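Side-chain contact in clostripain-related protein (Bacteroides thetaiotaomicron, PDB 6N9J), which is a secreted cysteine protease of the C11 (clostripain) family that is irreversibly inhibited by a covalently bound peptide: residues G190-Y193 and E194-P198. Sequence-based numbering, arbitrary orientation.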
loop_
_atom_site.group_PDB
_atom_site.type_symbol
_atom_site.label_atom_id
_atom_site.label_comp_id
_atom_site.label_asym_id
_atom_site.label_seq_id
_atom_site.Cartn_x
_atom_site.Cartn_y
_atom_site.Cartn_z
ATOM N N GLY A 190 5.331 -9.574 4.333
ATOM C CA GLY A 190 4.133 -9.021 3.726
ATOM C C GLY A 190 2.855 -9.776 4.060
ATOM O O GLY A 190 2.714 -10.344 5.142
ATOM N N ALA A 191 1.911 -9.771 3.129
ATOM C CA ALA A 191 0.632 -10.416 3.361
ATOM C C ALA A 191 0.773 -11.922 3.528
ATOM O O ALA A 191 1.670 -12.543 2.960
ATOM C CB ALA A 191 -0.341 -10.101 2.220
ATOM N N PRO A 192 -0.109 -12.504 4.348
ATOM C CA PRO A 192 -0.388 -13.943 4.410
ATOM C C PRO A 192 -1.352 -14.340 3.285
ATOM O O PRO A 192 -2.579 -14.431 3.477
ATOM C CB PRO A 192 -1.029 -14.108 5.784
ATOM C CG PRO A 192 -1.744 -12.784 5.999
ATOM C CD PRO A 192 -0.834 -11.751 5.390
ATOM N N TYR A 193 -0.793 -14.586 2.102
ATOM C CA TYR A 193 -1.611 -14.715 0.902
ATOM C C TYR A 193 -2.438 -15.980 0.885
ATOM O O TYR A 193 -3.264 -16.171 -0.007
ATOM C CB TYR A 193 -0.735 -14.639 -0.343
ATOM C CG TYR A 193 -0.310 -13.226 -0.644
ATOM C CD1 TYR A 193 -1.207 -12.328 -1.213
ATOM C CD2 TYR A 193 0.971 -12.785 -0.351
ATOM C CE1 TYR A 193 -0.843 -11.032 -1.483
ATOM C CE2 TYR A 193 1.352 -11.477 -0.622
ATOM C CZ TYR A 193 0.437 -10.606 -1.183
ATOM O OH TYR A 193 0.774 -9.304 -1.458
ATOM N N GLU A 194 -2.232 -16.844 1.872
ATOM C CA GLU A 194 -3.064 -18.030 1.987
ATOM C C GLU A 194 -4.469 -17.681 2.490
ATOM O O GLU A 194 -5.405 -18.452 2.286
ATOM C CB GLU A 194 -2.408 -19.065 2.905
ATOM C CG GLU A 194 -2.462 -18.733 4.382
ATOM C CD GLU A 194 -1.325 -17.838 4.868
ATOM O OE1 GLU A 194 -0.581 -17.243 4.046
ATOM O OE2 GLU A 194 -1.177 -17.739 6.103
ATOM N N VAL A 195 -4.628 -16.526 3.144
ATOM C CA VAL A 195 -5.969 -16.068 3.530
ATOM C C VAL A 195 -6.356 -14.737 2.879
ATOM O O VAL A 195 -7.531 -14.427 2.770
ATOM C CB VAL A 195 -6.128 -15.930 5.063
ATOM C CG1 VAL A 195 -6.383 -17.295 5.699
ATOM C CG2 VAL A 195 -4.919 -15.206 5.698
ATOM N N VAL A 196 -5.381 -13.962 2.422
ATOM C CA VAL A 196 -5.687 -12.733 1.696
ATOM C C VAL A 196 -6.239 -13.020 0.284
ATOM O O VAL A 196 -7.135 -12.312 -0.185
ATOM C CB VAL A 196 -4.449 -11.812 1.603
ATOM C CG1 VAL A 196 -4.637 -10.750 0.516
ATOM C CG2 VAL A 196 -4.188 -11.148 2.954
ATOM N N VAL A 197 -5.747 -14.068 -0.381
ATOM C CA VAL A 197 -6.185 -14.367 -1.762
ATOM C C VAL A 197 -7.696 -14.623 -1.871
ATOM O O VAL A 197 -8.338 -14.042 -2.741
ATOM C CB VAL A 197 -5.405 -15.571 -2.385
ATOM C CG1 VAL A 197 -6.245 -16.311 -3.449
ATOM C CG2 VAL A 197 -4.102 -15.087 -2.992
ATOM N N PRO A 198 -8.276 -15.473 -0.998
ATOM C CA PRO A 198 -9.738 -15.562 -1.105
ATOM C C PRO A 198 -10.443 -14.231 -0.793
ATOM O O PRO A 198 -11.492 -13.949 -1.371
ATOM C CB PRO A 198 -10.107 -16.633 -0.064
ATOM C CG PRO A 198 -8.850 -17.422 0.145
ATOM C CD PRO A 198 -7.740 -16.417 0.002
#
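Pro192 sits at the N-cap of helix 193-200, and its carbonyl oxygen accepts hydrogen bonds from two N-H groups of the first turn: Val195 N (2.9 Å) and Val196 N (3.0 Å) reach Pro192 O from opposite faces of the carbonyl plane. Both bonds are nearly straight at the hydrogen, with N-H...O angles of 161°, so this oxygen is gripped twice. The buried side of the contact is formed by Ala191, Tyr193 and Val196. There CG2 of Val196 comes within 4.1 Å of Ala191 CB, while the Val196 and Tyr193 side chains lie side by side, Val196 CG1, set anti to the backbone N (chi1 163°), meeting Tyr193 CD1 at 4.2 Å. Ala191 CB also rests over one face of that ring, offset toward the rim. The hydroxyl of Tyr193 and the backbone N of Ala191 both bond to Asp159 OD2, tying loop and helix start to the end of strand 155-159 in the central sheet. Val195 and Glu194, by contrast, are partly exposed. The Val195 side chain passes obliquely over Pro192, CG2 to CG 4.0 Å, and both residues touch Val217 of helix 206-221. Glu194, its chain bent at chi2 (-86°), folds back over the cap without hydrogen-bonding to it, and both carboxylate oxygens, OE1 and OE2, stand 3.6 Å from Pro192 CB.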